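Local coordinates for protein Dot/Icm T4SS effector (Legionella pneumophila, PDB 6VVE) that acts as a secreted effector kinase, binding ADP and manganese and being switched on by inositol hexakisphosphate from the host cell, at residues L14-P22 against L130-E138; F118-F128 against E164-A175. All blocks are in the same frame, centred on the assembly; numbering follows the deposited sequence.

Interaction 1. Residues L14-P22 against L130-E138; sequences LTPHYLSEP and LGLWNIKNE. With IHP (inositol hexakisphosphate), chain B.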
# COMPACT_ATOMS: atom_id res chain seq x y z
N LEU A 14 -0.36 -22.97 -9.80
CA LEU A 14 -1.24 -22.08 -10.54
C LEU A 14 -0.47 -21.04 -11.36
O LEU A 14 -1.08 -20.13 -11.93
CB LEU A 14 -2.18 -21.35 -9.57
CG LEU A 14 -2.89 -22.19 -8.51
CD1 LEU A 14 -3.76 -21.28 -7.64
CD2 LEU A 14 -3.72 -23.29 -9.13
N THR A 15 0.85 -21.16 -11.43
CA THR A 15 1.67 -20.12 -12.04
C THR A 15 1.20 -19.74 -13.45
O THR A 15 1.15 -18.54 -13.74
CB THR A 15 3.14 -20.57 -12.07
OG1 THR A 15 3.55 -20.98 -10.75
CG2 THR A 15 4.04 -19.45 -12.54
N PRO A 16 0.86 -20.68 -14.34
CA PRO A 16 0.46 -20.27 -15.70
C PRO A 16 -0.75 -19.35 -15.73
O PRO A 16 -0.95 -18.66 -16.74
CB PRO A 16 0.16 -21.61 -16.40
CG PRO A 16 0.92 -22.63 -15.61
CD PRO A 16 0.89 -22.14 -14.18
N HIS A 17 -1.55 -19.32 -14.68
CA HIS A 17 -2.72 -18.45 -14.62
C HIS A 17 -2.40 -17.04 -14.14
O HIS A 17 -3.32 -16.23 -14.00
CB HIS A 17 -3.78 -19.06 -13.70
CG HIS A 17 -4.32 -20.37 -14.18
ND1 HIS A 17 -5.11 -21.18 -13.39
CD2 HIS A 17 -4.18 -21.01 -15.36
CE1 HIS A 17 -5.44 -22.26 -14.07
NE2 HIS A 17 -4.89 -22.18 -15.27
N TYR A 18 -1.12 -16.74 -13.88
CA TYR A 18 -0.77 -15.45 -13.28
C TYR A 18 0.54 -14.88 -13.81
O TYR A 18 0.68 -13.66 -13.97
CB TYR A 18 -0.70 -15.60 -11.75
CG TYR A 18 -2.04 -15.86 -11.10
CD1 TYR A 18 -2.98 -14.85 -11.00
CD2 TYR A 18 -2.36 -17.12 -10.61
CE1 TYR A 18 -4.22 -15.08 -10.41
CE2 TYR A 18 -3.59 -17.36 -10.03
CZ TYR A 18 -4.52 -16.34 -9.92
OH TYR A 18 -5.75 -16.58 -9.35
N LEU A 19 1.51 -15.75 -14.10
CA LEU A 19 2.84 -15.30 -14.48
C LEU A 19 3.27 -15.98 -15.76
O LEU A 19 2.70 -16.99 -16.18
CB LEU A 19 3.87 -15.59 -13.37
CG LEU A 19 3.62 -14.91 -12.02
CD1 LEU A 19 4.53 -15.49 -10.95
CD2 LEU A 19 3.84 -13.41 -12.14
N SER A 20 4.30 -15.42 -16.39
CA SER A 20 4.88 -16.01 -17.59
C SER A 20 5.45 -17.39 -17.28
O SER A 20 5.95 -17.65 -16.18
CB SER A 20 5.97 -15.11 -18.16
OG SER A 20 6.90 -14.76 -17.15
N GLU A 21 5.36 -18.28 -18.26
CA GLU A 21 5.80 -19.66 -18.11
C GLU A 21 6.83 -19.99 -19.18
O GLU A 21 6.65 -19.62 -20.34
CB GLU A 21 4.61 -20.62 -18.22
CG GLU A 21 4.66 -21.80 -17.26
CD GLU A 21 4.59 -21.36 -15.81
OE1 GLU A 21 4.93 -22.16 -14.92
OE2 GLU A 21 4.19 -20.20 -15.57
N PRO A 22 7.92 -20.69 -18.82
CA PRO A 22 8.33 -21.08 -17.47
C PRO A 22 8.89 -19.91 -16.68
O PRO A 22 9.20 -18.87 -17.26
CB PRO A 22 9.40 -22.15 -17.71
CG PRO A 22 9.22 -22.58 -19.14
CD PRO A 22 8.76 -21.34 -19.85
N LEU A 130 -3.02 -6.43 -1.30
CA LEU A 130 -2.48 -6.73 -2.62
C LEU A 130 -3.15 -8.00 -3.17
O LEU A 130 -3.90 -8.70 -2.47
CB LEU A 130 -0.96 -6.90 -2.56
CG LEU A 130 -0.18 -5.61 -2.32
CD1 LEU A 130 1.31 -5.90 -2.13
CD2 LEU A 130 -0.38 -4.65 -3.48
N GLY A 131 -2.86 -8.28 -4.43
CA GLY A 131 -3.50 -9.40 -5.11
C GLY A 131 -2.82 -9.65 -6.43
O GLY A 131 -1.73 -9.14 -6.69
N LEU A 132 -3.47 -10.46 -7.27
CA LEU A 132 -2.88 -10.85 -8.55
C LEU A 132 -3.94 -10.83 -9.64
O LEU A 132 -5.13 -11.09 -9.39
CB LEU A 132 -2.26 -12.25 -8.47
CG LEU A 132 -1.17 -12.44 -7.42
CD1 LEU A 132 -0.80 -13.92 -7.31
CD2 LEU A 132 0.04 -11.60 -7.73
N TRP A 133 -3.50 -10.51 -10.85
CA TRP A 133 -4.36 -10.50 -12.02
C TRP A 133 -4.40 -11.90 -12.62
O TRP A 133 -3.35 -12.45 -12.99
CB TRP A 133 -3.85 -9.49 -13.05
CG TRP A 133 -4.05 -8.07 -12.66
CD1 TRP A 133 -3.12 -7.23 -12.11
CD2 TRP A 133 -5.25 -7.30 -12.80
NE1 TRP A 133 -3.67 -5.99 -11.89
CE2 TRP A 133 -4.98 -6.01 -12.31
CE3 TRP A 133 -6.52 -7.58 -13.29
CZ2 TRP A 133 -5.94 -5.00 -12.29
CZ3 TRP A 133 -7.47 -6.57 -13.28
CH2 TRP A 133 -7.18 -5.30 -12.78
N ASN A 134 -5.59 -12.47 -12.71
CA ASN A 134 -5.78 -13.76 -13.35
C ASN A 134 -5.87 -13.55 -14.86
O ASN A 134 -6.70 -12.76 -15.34
CB ASN A 134 -7.05 -14.44 -12.82
CG ASN A 134 -7.14 -15.89 -13.24
OD1 ASN A 134 -7.30 -16.21 -14.42
ND2 ASN A 134 -7.04 -16.79 -12.26
N ILE A 135 -5.03 -14.26 -15.60
CA ILE A 135 -4.87 -13.99 -17.03
C ILE A 135 -4.98 -15.26 -17.86
O ILE A 135 -4.54 -15.30 -19.01
CB ILE A 135 -3.51 -13.31 -17.29
CG1 ILE A 135 -2.37 -14.25 -16.88
CG2 ILE A 135 -3.42 -12.00 -16.53
CD1 ILE A 135 -1.00 -13.64 -16.96
N LYS A 136 -5.58 -16.31 -17.29
CA LYS A 136 -5.71 -17.55 -18.05
C LYS A 136 -6.62 -17.36 -19.26
O LYS A 136 -6.50 -18.08 -20.25
CB LYS A 136 -6.22 -18.68 -17.16
CG LYS A 136 -7.63 -18.52 -16.61
CD LYS A 136 -7.84 -19.48 -15.44
CE LYS A 136 -9.26 -19.40 -14.90
NZ LYS A 136 -9.48 -20.33 -13.75
N ASN A 137 -7.54 -16.39 -19.20
CA ASN A 137 -8.28 -15.90 -20.36
C ASN A 137 -7.87 -14.44 -20.56
O ASN A 137 -8.22 -13.58 -19.75
CB ASN A 137 -9.79 -16.03 -20.17
CG ASN A 137 -10.58 -15.60 -21.40
OD1 ASN A 137 -10.12 -14.77 -22.19
ND2 ASN A 137 -11.77 -16.18 -21.58
N GLU A 138 -7.14 -14.16 -21.65
CA GLU A 138 -6.65 -12.81 -21.89
C GLU A 138 -7.78 -11.81 -22.10
O GLU A 138 -7.57 -10.61 -21.94
CB GLU A 138 -5.70 -12.82 -23.10
CG GLU A 138 -5.42 -11.45 -23.72
CD GLU A 138 -4.85 -10.45 -22.74
OE1 GLU A 138 -4.50 -10.84 -21.60
OE2 GLU A 138 -4.75 -9.25 -23.10
C1 IHP B . -11.44 -20.86 -7.52
C2 IHP B . -12.21 -21.94 -8.30
C3 IHP B . -11.83 -21.93 -9.79
C4 IHP B . -10.31 -22.10 -9.96
C5 IHP B . -9.57 -20.94 -9.27
C6 IHP B . -9.93 -20.85 -7.79
O11 IHP B . -11.62 -21.10 -6.13
P1 IHP B . -12.57 -20.09 -5.28
O21 IHP B . -11.90 -19.75 -3.97
O31 IHP B . -12.84 -18.83 -6.08
O41 IHP B . -13.90 -20.78 -4.99
O12 IHP B . -13.58 -21.68 -8.16
P2 IHP B . -14.58 -22.90 -7.66
O22 IHP B . -13.76 -24.09 -7.24
O32 IHP B . -15.40 -22.41 -6.50
O42 IHP B . -15.48 -23.29 -8.81
O13 IHP B . -12.20 -20.69 -10.31
P3 IHP B . -12.96 -20.59 -11.76
O23 IHP B . -13.43 -21.98 -12.19
O33 IHP B . -14.16 -19.67 -11.62
O43 IHP B . -12.03 -20.03 -12.81
O14 IHP B . -10.00 -22.10 -11.32
P4 IHP B . -9.03 -23.32 -11.86
O24 IHP B . -9.70 -24.65 -11.64
O34 IHP B . -7.73 -23.30 -11.08
O44 IHP B . -8.75 -23.13 -13.34
O15 IHP B . -8.20 -21.14 -9.38
P5 IHP B . -7.32 -20.13 -10.32
O25 IHP B . -6.17 -20.90 -10.95
O35 IHP B . -8.18 -19.54 -11.41
O45 IHP B . -6.78 -19.01 -9.46
O16 IHP B . -9.42 -19.64 -7.27
P6 IHP B . -8.17 -19.68 -6.20
O26 IHP B . -8.50 -18.83 -4.99
O36 IHP B . -7.92 -21.10 -5.76
O46 IHP B . -6.93 -19.14 -6.89

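Interaction 2. Residues F118-F128 against E164-A175; sequences FLKYHGIQEHF and EFVLALKELNDA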
# COMPACT_ATOMS: atom_id res chain seq x y z
N PHE A 118 8.40 -7.36 0.24
CA PHE A 118 8.84 -6.18 0.99
C PHE A 118 7.96 -5.97 2.21
O PHE A 118 8.45 -5.77 3.33
CB PHE A 118 8.82 -4.94 0.10
CG PHE A 118 9.09 -3.66 0.84
CD1 PHE A 118 8.06 -2.98 1.49
CD2 PHE A 118 10.37 -3.14 0.89
CE1 PHE A 118 8.31 -1.82 2.18
CE2 PHE A 118 10.62 -1.96 1.59
CZ PHE A 118 9.60 -1.30 2.23
N LEU A 119 6.63 -6.02 2.02
CA LEU A 119 5.71 -5.81 3.14
C LEU A 119 5.93 -6.85 4.23
O LEU A 119 5.96 -6.51 5.42
CB LEU A 119 4.27 -5.85 2.64
CG LEU A 119 3.83 -4.74 1.69
CD1 LEU A 119 2.37 -4.96 1.25
CD2 LEU A 119 3.99 -3.38 2.33
N LYS A 120 6.10 -8.12 3.84
CA LYS A 120 6.34 -9.16 4.83
C LYS A 120 7.62 -8.90 5.60
O LYS A 120 7.65 -9.00 6.84
CB LYS A 120 6.38 -10.53 4.14
CG LYS A 120 6.69 -11.68 5.10
CD LYS A 120 6.68 -13.02 4.39
CE LYS A 120 7.20 -14.12 5.31
NZ LYS A 120 7.03 -15.48 4.71
N TYR A 121 8.70 -8.58 4.89
CA TYR A 121 9.99 -8.36 5.54
C TYR A 121 10.03 -7.11 6.40
O TYR A 121 11.02 -6.90 7.11
CB TYR A 121 11.09 -8.29 4.47
CG TYR A 121 11.27 -9.59 3.70
CD1 TYR A 121 10.81 -10.79 4.20
CD2 TYR A 121 11.90 -9.60 2.46
CE1 TYR A 121 10.98 -11.98 3.49
CE2 TYR A 121 12.07 -10.77 1.75
CZ TYR A 121 11.61 -11.96 2.26
OH TYR A 121 11.77 -13.13 1.56
N HIS A 122 8.98 -6.28 6.36
CA HIS A 122 8.83 -5.16 7.27
C HIS A 122 7.66 -5.32 8.23
O HIS A 122 7.38 -4.40 9.01
CB HIS A 122 8.67 -3.86 6.47
CG HIS A 122 9.91 -3.47 5.72
ND1 HIS A 122 10.43 -4.22 4.69
CD2 HIS A 122 10.74 -2.40 5.87
CE1 HIS A 122 11.52 -3.63 4.23
NE2 HIS A 122 11.73 -2.53 4.93
N GLY A 123 6.98 -6.46 8.20
CA GLY A 123 5.87 -6.70 9.12
C GLY A 123 4.71 -5.74 8.98
O GLY A 123 4.13 -5.34 9.99
N ILE A 124 4.36 -5.37 7.74
CA ILE A 124 3.28 -4.43 7.51
C ILE A 124 2.35 -4.93 6.40
O ILE A 124 1.52 -4.17 5.89
CB ILE A 124 3.83 -3.03 7.16
CG1 ILE A 124 4.85 -3.13 6.02
CG2 ILE A 124 4.46 -2.38 8.38
CD1 ILE A 124 5.28 -1.80 5.47
N GLN A 125 2.47 -6.21 6.04
CA GLN A 125 1.63 -6.75 4.98
C GLN A 125 0.14 -6.60 5.31
O GLN A 125 -0.68 -6.39 4.42
CB GLN A 125 1.97 -8.22 4.73
CG GLN A 125 1.14 -8.86 3.62
CD GLN A 125 1.51 -10.31 3.37
OE1 GLN A 125 2.55 -10.80 3.84
NE2 GLN A 125 0.67 -11.01 2.62
N GLU A 126 -0.21 -6.71 6.59
CA GLU A 126 -1.61 -6.70 6.99
C GLU A 126 -2.32 -5.39 6.67
O GLU A 126 -3.55 -5.37 6.59
CB GLU A 126 -1.73 -6.99 8.49
CG GLU A 126 -1.01 -5.98 9.38
CD GLU A 126 0.31 -6.50 9.94
OE1 GLU A 126 1.04 -7.20 9.20
OE2 GLU A 126 0.60 -6.21 11.12
N HIS A 127 -1.58 -4.30 6.48
CA HIS A 127 -2.17 -2.98 6.27
C HIS A 127 -2.45 -2.68 4.81
O HIS A 127 -3.02 -1.62 4.50
CB HIS A 127 -1.25 -1.90 6.83
CG HIS A 127 -1.15 -1.90 8.33
ND1 HIS A 127 -2.15 -1.39 9.14
CD2 HIS A 127 -0.18 -2.34 9.17
CE1 HIS A 127 -1.79 -1.52 10.41
NE2 HIS A 127 -0.60 -2.09 10.45
N PHE A 128 -2.07 -3.56 3.89
CA PHE A 128 -2.23 -3.33 2.46
C PHE A 128 -2.87 -4.56 1.83
O PHE A 128 -2.54 -5.70 2.18
CB PHE A 128 -0.88 -3.04 1.80
CG PHE A 128 -0.12 -1.92 2.45
CD1 PHE A 128 0.68 -2.17 3.56
CD2 PHE A 128 -0.21 -0.63 1.98
CE1 PHE A 128 1.38 -1.14 4.18
CE2 PHE A 128 0.48 0.40 2.59
CZ PHE A 128 1.28 0.14 3.69
N GLU A 164 -1.24 3.54 13.53
CA GLU A 164 -0.47 2.37 13.13
C GLU A 164 -0.42 2.23 11.61
O GLU A 164 0.62 1.85 11.05
CB GLU A 164 -1.07 1.11 13.77
CG GLU A 164 -0.24 -0.14 13.56
CD GLU A 164 -0.85 -1.37 14.21
OE1 GLU A 164 -1.91 -1.24 14.85
OE2 GLU A 164 -0.27 -2.47 14.07
N PHE A 165 -1.52 2.55 10.93
CA PHE A 165 -1.49 2.49 9.47
C PHE A 165 -0.54 3.54 8.90
O PHE A 165 0.22 3.25 7.97
CB PHE A 165 -2.89 2.71 8.89
CG PHE A 165 -2.88 2.92 7.40
CD1 PHE A 165 -2.86 1.84 6.54
CD2 PHE A 165 -2.85 4.21 6.87
CE1 PHE A 165 -2.84 2.04 5.17
CE2 PHE A 165 -2.82 4.41 5.51
CZ PHE A 165 -2.82 3.32 4.65
N VAL A 166 -0.57 4.76 9.44
CA VAL A 166 0.27 5.83 8.92
C VAL A 166 1.75 5.47 9.06
O VAL A 166 2.54 5.66 8.13
CB VAL A 166 -0.05 7.16 9.64
CG1 VAL A 166 1.07 8.16 9.44
CG2 VAL A 166 -1.37 7.71 9.13
N LEU A 167 2.14 4.95 10.23
CA LEU A 167 3.54 4.56 10.42
C LEU A 167 3.92 3.41 9.49
O LEU A 167 5.05 3.34 9.00
CB LEU A 167 3.77 4.16 11.88
CG LEU A 167 3.64 5.29 12.90
CD1 LEU A 167 3.77 4.75 14.31
CD2 LEU A 167 4.65 6.39 12.64
N ALA A 168 2.98 2.50 9.23
CA ALA A 168 3.25 1.45 8.24
C ALA A 168 3.42 2.05 6.85
O ALA A 168 4.30 1.63 6.08
CB ALA A 168 2.12 0.42 8.25
N LEU A 169 2.58 3.02 6.49
CA LEU A 169 2.71 3.67 5.19
C LEU A 169 4.02 4.45 5.10
O LEU A 169 4.65 4.50 4.03
CB LEU A 169 1.52 4.58 4.93
CG LEU A 169 1.51 5.36 3.62
CD1 LEU A 169 1.60 4.41 2.44
CD2 LEU A 169 0.26 6.23 3.53
N LYS A 170 4.44 5.06 6.21
CA LYS A 170 5.72 5.77 6.22
C LYS A 170 6.88 4.83 5.95
O LYS A 170 7.81 5.16 5.20
CB LYS A 170 5.92 6.48 7.55
CG LYS A 170 7.20 7.29 7.63
CD LYS A 170 7.39 7.89 9.03
CE LYS A 170 8.66 8.72 9.11
NZ LYS A 170 9.87 7.94 8.73
N GLU A 171 6.85 3.64 6.56
CA GLU A 171 7.87 2.63 6.27
C GLU A 171 7.90 2.32 4.79
O GLU A 171 8.97 2.16 4.19
CB GLU A 171 7.60 1.37 7.10
CG GLU A 171 8.83 0.56 7.44
CD GLU A 171 8.54 -0.50 8.49
OE1 GLU A 171 7.43 -0.51 9.06
OE2 GLU A 171 9.44 -1.34 8.75
N LEU A 172 6.72 2.25 4.16
CA LEU A 172 6.65 2.06 2.72
C LEU A 172 7.26 3.25 1.98
O LEU A 172 8.12 3.09 1.10
CB LEU A 172 5.20 1.86 2.31
CG LEU A 172 4.93 1.42 0.87
CD1 LEU A 172 5.29 -0.05 0.69
CD2 LEU A 172 3.47 1.68 0.50
N ASN A 173 6.84 4.47 2.34
CA ASN A 173 7.33 5.66 1.67
C ASN A 173 8.84 5.81 1.85
O ASN A 173 9.55 6.19 0.92
CB ASN A 173 6.62 6.91 2.18
CG ASN A 173 5.10 6.86 1.97
OD1 ASN A 173 4.35 7.53 2.68
ND2 ASN A 173 4.66 6.08 0.98
N ASP A 174 9.35 5.52 3.06
CA ASP A 174 10.78 5.65 3.31
C ASP A 174 11.60 4.81 2.35
O ASP A 174 12.76 5.15 2.07
CB ASP A 174 11.11 5.27 4.75
CG ASP A 174 10.64 6.31 5.75
OD1 ASP A 174 10.23 7.40 5.33
OD2 ASP A 174 10.67 6.02 6.97
N ALA A 175 11.03 3.72 1.84
CA ALA A 175 11.71 2.82 0.93
C ALA A 175 11.50 3.17 -0.55
O ALA A 175 12.03 2.46 -1.43
CB ALA A 175 11.23 1.37 1.17

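Interaction 1. Residues L14-P22 against L130-E138
Lys136 lays its aliphatic chain across one face of the His17 imidazole, CD standing 3.7 Å from the ring centroid and only 5° off the normal, a CH-pi contact. CG sits between the backbone N and the carbonyl carbon (chi1 65°), and from there the chain runs out fully extended, carrying NZ beyond the ring and into the phosphates. Lys136 NZ bonds O43, at 2.7 Å, together with O35 and O44 of the inositol hexakisphosphate, oxygens of three different phosphates, a reach that suits lysine's long chain and tetrahedral ammonium. His17 ND1 donates to O25 of the ligand over 2.7 Å; the nearby phosphates may favour a protonated ring, though the Lys136 ammonium close by would work against it. Tyr18 comes in beside Asn134, ring and amide planes 75° apart. Tyr18 OH donates to O45 of the ligand at 2.6 Å and also receives a weak bond from Asn134 ND2, 3.2 Å away. Asn134 ND2 makes another weak hydrogen bond to O35, while OD1 takes one from Lys136 N, so the amide is held at both ends. O25, O35 and O45 belong to one phosphate, whose three outer oxygens these four side chains share. The two backbones are joined where Ile135 N donates to His17 O at 3.1 Å, nearly straight at the hydrogen but from above the carbonyl plane, and Leu132 CB packs obliquely on the Tyr18 ring at CD1. Arg30, Lys87 and Lys91 add positive charge around the ligand. The arrangement is that of a basic polyphosphate pocket, here formed where a 3-10 turn meets edge strand 132-134 of the five-stranded kinase sheet.

Interaction 2. Residues F118-F128 against E164-A175
Leu119 O is gripped by two backbone amides, His122 N and Ile124 N, which arrive from opposite faces of its carbonyl plane. The Ile124 N to Leu119 O bond, 3.0 Å, belongs to a Schellman motif in which Gly123 is the first residue to leave helical angles, its positive phi suiting glycine. His122 ND1 bonds Phe118 O over 2.9 Å, folding the imidazole back so that Phe118 CZ lies over its centre. At the same ring's edge comes the Glu171 carboxylate, turned 70° from it, with Glu171 OE2 3.3 Å from His122 CD2. Phe118, its CG anti to the backbone N (chi1 173°), reaches the end of helix 159-174, where Phe118 CZ meets CB of Ala175, just beyond it, obliquely at 3.3 Å, a tight contact. Ala168 CB lies 3.7 Å from Ile124 CG2 and is also touched by the His127 ring; its small methyl lets the loop approach the helix closely. Leu172 spreads its two branches, CD1 to Phe118 and Leu119, Leu172 CD2 to Phe128 CE2 3.9 Å away. His127 crosses Glu164 at about a right angle, its ND1 being bound by Val201 O. The last turn of helix 102-121 and the loop after it thus pack against helix 159-174, with strand 201-203 beside Phe128 and Phe165 and helix 231-239 against Val166 and Leu169.

Overall arrangement
Along the chain the two contacts interleave: residues 14-22 come first, then 118-128, 130-138 and 164-175. Their centres lie 25 Å apart, yet they meet where Leu130 CD1 packs on Leu119 CD1 at 3.7 Å. Helix 102-121 leads through the turn of interaction 2 straight into strand 132-134 of interaction 1, so one continuous run of chain joins the inositol hexakisphosphate pocket to the helical part of the molecule. Interaction 1 lies at the outer edge of the fold and interaction 2 near its middle. ADP lies about 9 Å from the side chain of Trp133 and about 11 Å from that of Phe128, a layout consistent with activation by the inositol phosphate at a distance.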